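Long-range contact in cytidine deaminase (Mycobacterium tuberculosis, PDB 4WIG), which catalyses the zinc-dependent hydrolytic deamination of cytidine and 2'-deoxycytidine to uridine and 2'-deoxyuridine: residues V4-A17 / L74-L86. The protein carries 1 engineered substitution. Residues are numbered along the deposited sequence; the frame is centred on the assembly and turned at random.
Sequences VDWNMLRGNATQAA and LALACVDGHGSVL
Helix 6-17 lies across strand 74-80, with Arg10 above Ala77 and Ala13 above Cys78; the axes come within 7.3 Å and cross at -45°. No hydrogen bond joins the two segments. Ala75, Ala77 and Val79 point toward the helix. Ala75 CB sits among Val4, Leu9 CD1 and the Trp6 ring, 3.7 Å from Trp6 CH2. Val4 CG1 lies over the centre of one indole face, while Leu76 O meets the ring edge 3.6 Å from Trp6 CZ3. Ala13 CB is 3.5 Å from Ala77 O. With chi1 at -58°, Val79 CG2 falls between its own backbone N and carbonyl carbon and packs on the helix backbone, 3.5 Å from Thr14 N. Arg10 O accepts from Thr14 N and Thr14 OG1, on opposite faces of the carbonyl plane. Arg10 bends at chi3 (-93°), and Val85 CG2 lies over one guanidinium face, toward its rim, 3.4 Å from Arg10 NE. That nitrogen also forms a salt bridge with Asp107. Strand 74-80 lies between strands 29-35 and 105-106. Helix 6-17 also reaches strand 40-44 and covers one sheet face. Beyond the other, Leu76 approaches Glu58, the probable proton donor, and zinc-site helices 57-67 and 90-100 complete the alpha/beta/alpha cytidine deaminase core.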
loop_
_atom_site.group_PDB
_atom_site.type_symbol
_atom_site.label_atom_id
_atom_site.label_comp_id
_atom_site.label_asym_id
_atom_site.label_seq_id
_atom_site.Cartn_x
_atom_site.Cartn_y
_atom_site.Cartn_z
ATOM N N VAL A 4 27.857 13.304 -9.463
ATOM C CA VAL A 4 26.623 12.810 -10.082
ATOM C C VAL A 4 26.214 13.776 -11.188
ATOM O O VAL A 4 26.192 14.983 -10.977
ATOM C CB VAL A 4 25.472 12.707 -9.056
ATOM C CG1 VAL A 4 24.144 12.371 -9.738
ATOM C CG2 VAL A 4 25.806 11.672 -7.992
ATOM N N ASP A 5 25.876 13.245 -12.358
ATOM C CA ASP A 5 25.376 14.065 -13.459
ATOM C C ASP A 5 23.872 14.269 -13.274
ATOM O O ASP A 5 23.059 13.489 -13.780
ATOM C CB ASP A 5 25.666 13.393 -14.801
ATOM C CG ASP A 5 25.397 14.304 -15.986
ATOM O OD1 ASP A 5 25.947 14.014 -17.067
ATOM O OD2 ASP A 5 24.655 15.302 -15.856
ATOM N N TRP A 6 23.519 15.309 -12.528
ATOM C CA TRP A 6 22.125 15.594 -12.196
ATOM C C TRP A 6 21.312 15.977 -13.419
ATOM O O TRP A 6 20.138 15.624 -13.513
ATOM C CB TRP A 6 22.027 16.674 -11.114
ATOM C CG TRP A 6 22.507 16.163 -9.794
ATOM C CD1 TRP A 6 23.675 16.487 -9.166
ATOM C CD2 TRP A 6 21.853 15.198 -8.958
ATOM N NE1 TRP A 6 23.786 15.791 -7.987
ATOM C CE2 TRP A 6 22.681 14.993 -7.831
ATOM C CE3 TRP A 6 20.646 14.489 -9.049
ATOM C CZ2 TRP A 6 22.339 14.109 -6.789
ATOM C CZ3 TRP A 6 20.302 13.598 -7.998
ATOM C CH2 TRP A 6 21.156 13.423 -6.895
ATOM N N ASN A 7 21.934 16.695 -14.349
ATOM C CA ASN A 7 21.276 17.053 -15.600
ATOM C C ASN A 7 20.833 15.805 -16.367
ATOM O O ASN A 7 19.718 15.745 -16.891
ATOM C CB ASN A 7 22.189 17.927 -16.462
ATOM C CG ASN A 7 21.475 18.489 -17.677
ATOM O OD1 ASN A 7 21.891 18.256 -18.805
ATOM N ND2 ASN A 7 20.367 19.202 -17.449
ATOM N N MET A 8 21.703 14.803 -16.405
ATOM C CA MET A 8 21.381 13.518 -17.016
ATOM C C MET A 8 20.268 12.773 -16.267
ATOM O O MET A 8 19.360 12.231 -16.884
ATOM C CB MET A 8 22.642 12.649 -17.109
ATOM C CG MET A 8 22.417 11.235 -17.637
ATOM S SD MET A 8 21.855 10.019 -16.420
ATOM C CE MET A 8 23.246 9.947 -15.290
ATOM N N LEU A 9 20.338 12.738 -14.939
ATOM C CA LEU A 9 19.335 12.015 -14.154
ATOM C C LEU A 9 17.973 12.680 -14.245
ATOM O O LEU A 9 16.957 12.021 -14.421
ATOM C CB LEU A 9 19.741 11.919 -12.690
ATOM C CG LEU A 9 20.664 10.780 -12.325
ATOM C CD1 LEU A 9 20.908 10.854 -10.821
ATOM C CD2 LEU A 9 20.051 9.440 -12.728
ATOM N N ARG A 10 17.978 13.998 -14.128
ATOM C CA ARG A 10 16.763 14.785 -14.242
ATOM C C ARG A 10 16.136 14.603 -15.629
ATOM O O ARG A 10 14.918 14.493 -15.764
ATOM C CB ARG A 10 17.078 16.255 -13.948
ATOM C CG ARG A 10 15.973 17.004 -13.238
ATOM C CD ARG A 10 16.349 18.467 -12.995
ATOM N NE ARG A 10 16.959 18.698 -11.686
ATOM C CZ ARG A 10 17.266 19.902 -11.207
ATOM N NH1 ARG A 10 17.042 20.995 -11.931
ATOM N NH2 ARG A 10 17.798 20.018 -9.996
ATOM N N GLY A 11 16.968 14.534 -16.658
ATOM C CA GLY A 11 16.484 14.333 -18.020
ATOM C C GLY A 11 15.826 12.982 -18.216
ATOM O O GLY A 11 14.763 12.873 -18.826
ATOM N N ASN A 12 16.462 11.941 -17.684
ATOM C CA ASN A 12 15.914 10.603 -17.763
ATOM C C ASN A 12 14.622 10.484 -16.939
ATOM O O ASN A 12 13.697 9.754 -17.322
ATOM C CB ASN A 12 16.957 9.558 -17.315
ATOM C CG ASN A 12 17.979 9.247 -18.396
ATOM O OD1 ASN A 12 19.015 9.911 -18.516
ATOM N ND2 ASN A 12 17.697 8.251 -19.186
ATOM N N ALA A 13 14.558 11.191 -15.811
ATOM C CA ALA A 13 13.348 11.225 -14.995
ATOM C C ALA A 13 12.196 11.865 -15.790
ATOM O O ALA A 13 11.078 11.359 -15.794
ATOM C CB ALA A 13 13.585 11.977 -13.710
ATOM N N THR A 14 12.500 12.966 -16.473
ATOM C CA THR A 14 11.528 13.655 -17.326
ATOM C C THR A 14 11.007 12.731 -18.430
ATOM O O THR A 14 9.791 12.622 -18.651
ATOM C CB THR A 14 12.165 14.936 -17.913
ATOM O OG1 THR A 14 12.672 15.728 -16.833
ATOM C CG2 THR A 14 11.166 15.747 -18.721
ATOM N N GLN A 15 11.925 12.033 -19.094
ATOM C CA GLN A 15 11.558 11.078 -20.125
ATOM C C GLN A 15 10.682 9.971 -19.530
ATOM O O GLN A 15 9.695 9.567 -20.130
ATOM C CB GLN A 15 12.826 10.495 -20.769
ATOM C CG GLN A 15 12.639 9.929 -22.161
ATOM C CD GLN A 15 11.804 8.666 -22.191
ATOM O OE1 GLN A 15 10.832 8.567 -22.954
ATOM N NE2 GLN A 15 12.170 7.691 -21.367
ATOM N N ALA A 16 11.042 9.491 -18.339
ATOM C CA ALA A 16 10.280 8.444 -17.675
ATOM C C ALA A 16 8.830 8.863 -17.400
ATOM O O ALA A 16 7.916 8.072 -17.548
ATOM C CB ALA A 16 10.973 8.024 -16.384
ATOM N N ALA A 17 8.631 10.124 -17.036
ATOM C CA ALA A 17 7.314 10.663 -16.705
ATOM C C ALA A 17 6.340 10.592 -17.869
ATOM O O ALA A 17 5.131 10.495 -17.654
ATOM C CB ALA A 17 7.442 12.099 -16.232
ATOM N N LEU A 74 22.618 5.130 -5.749
ATOM C CA LEU A 74 23.515 6.215 -5.334
ATOM C C LEU A 74 22.873 7.600 -5.397
ATOM O O LEU A 74 23.192 8.483 -4.593
ATOM C CB LEU A 74 24.766 6.215 -6.211
ATOM C CG LEU A 74 25.626 4.948 -6.143
ATOM C CD1 LEU A 74 26.890 5.125 -6.966
ATOM C CD2 LEU A 74 25.971 4.574 -4.710
ATOM N N ALA A 75 21.979 7.784 -6.360
ATOM C CA ALA A 75 21.366 9.074 -6.625
ATOM C C ALA A 75 20.054 8.861 -7.360
ATOM O O ALA A 75 19.967 7.967 -8.197
ATOM C CB ALA A 75 22.308 9.926 -7.458
ATOM N N LEU A 76 19.050 9.665 -7.020
ATOM C CA LEU A 76 17.754 9.640 -7.644
ATOM C C LEU A 76 17.212 11.066 -7.907
ATOM O O LEU A 76 17.303 11.938 -7.055
ATOM C CB LEU A 76 16.768 8.860 -6.752
ATOM C CG LEU A 76 15.352 8.703 -7.300
ATOM C CD1 LEU A 76 14.780 7.332 -6.982
ATOM C CD2 LEU A 76 14.425 9.790 -6.779
ATOM N N ALA A 77 16.633 11.276 -9.090
ATOM C CA ALA A 77 15.855 12.479 -9.400
ATOM C C ALA A 77 14.403 12.083 -9.666
ATOM O O ALA A 77 14.145 11.089 -10.337
ATOM C CB ALA A 77 16.425 13.207 -10.624
ATOM N N CYS A 78 13.473 12.867 -9.130
ATOM C CA CYS A 78 12.036 12.668 -9.334
ATOM C C CYS A 78 11.445 13.977 -9.836
ATOM O O CYS A 78 11.684 15.020 -9.256
ATOM C CB CYS A 78 11.377 12.306 -8.011
ATOM S SG CYS A 78 9.629 11.884 -8.126
ATOM N N VAL A 79 10.683 13.915 -10.914
ATOM C CA VAL A 79 10.100 15.105 -11.514
ATOM C C VAL A 79 8.640 14.879 -11.861
ATOM O O VAL A 79 8.195 13.744 -12.039
ATOM C CB VAL A 79 10.871 15.547 -12.788
ATOM C CG1 VAL A 79 12.345 15.818 -12.451
ATOM C CG2 VAL A 79 10.741 14.490 -13.879
ATOM N N ASP A 80 7.899 15.972 -11.968
ATOM C CA ASP A 80 6.520 15.919 -12.426
ATOM C C ASP A 80 6.446 16.006 -13.971
ATOM O O ASP A 80 7.481 16.014 -14.633
ATOM C CB ASP A 80 5.702 16.991 -11.726
ATOM C CG ASP A 80 5.987 18.409 -12.227
ATOM O OD1 ASP A 80 6.727 18.611 -13.219
ATOM O OD2 ASP A 80 5.462 19.331 -11.576
ATOM N N GLY A 81 5.227 16.048 -14.520
ATOM C CA GLY A 81 5.008 16.077 -15.971
ATOM C C GLY A 81 5.611 17.293 -16.657
ATOM O O GLY A 81 5.884 17.258 -17.851
ATOM N N HIS A 82 5.826 18.358 -15.891
ATOM C CA HIS A 82 6.428 19.597 -16.389
ATOM C C HIS A 82 7.952 19.635 -16.189
ATOM O O HIS A 82 8.605 20.634 -16.503
ATOM C CB HIS A 82 5.741 20.776 -15.680
ATOM C CG HIS A 82 4.352 21.045 -16.172
ATOM N ND1 HIS A 82 3.946 22.289 -16.605
ATOM C CD2 HIS A 82 3.286 20.226 -16.341
ATOM C CE1 HIS A 82 2.689 22.228 -17.004
ATOM N NE2 HIS A 82 2.268 20.986 -16.867
ATOM N N GLY A 83 8.520 18.549 -15.659
ATOM C CA GLY A 83 9.953 18.475 -15.389
ATOM C C GLY A 83 10.414 19.162 -14.111
ATOM O O GLY A 83 11.623 19.322 -13.898
ATOM N N SER A 84 9.474 19.555 -13.256
ATOM C CA SER A 84 9.809 20.202 -11.988
ATOM C C SER A 84 10.185 19.144 -10.940
ATOM O O SER A 84 9.553 18.103 -10.867
ATOM C CB SER A 84 8.638 21.054 -11.497
ATOM O OG SER A 84 8.344 22.090 -12.428
ATOM N N VAL A 85 11.219 19.418 -10.154
ATOM C CA VAL A 85 11.754 18.429 -9.217
ATOM C C VAL A 85 10.779 18.263 -8.056
ATOM O O VAL A 85 10.296 19.251 -7.490
ATOM C CB VAL A 85 13.168 18.803 -8.703
ATOM C CG1 VAL A 85 13.668 17.783 -7.676
ATOM C CG2 VAL A 85 14.148 18.867 -9.855
ATOM N N LEU A 86 10.480 17.005 -7.734
ATOM C CA LEU A 86 9.578 16.654 -6.635
ATOM C C LEU A 86 10.356 15.963 -5.524
ATOM O O LEU A 86 11.302 15.217 -5.787
ATOM C CB LEU A 86 8.489 15.706 -7.124
ATOM C CG LEU A 86 7.477 16.179 -8.167
ATOM C CD1 LEU A 86 6.540 15.029 -8.522
ATOM C CD2 LEU A 86 6.682 17.373 -7.658
#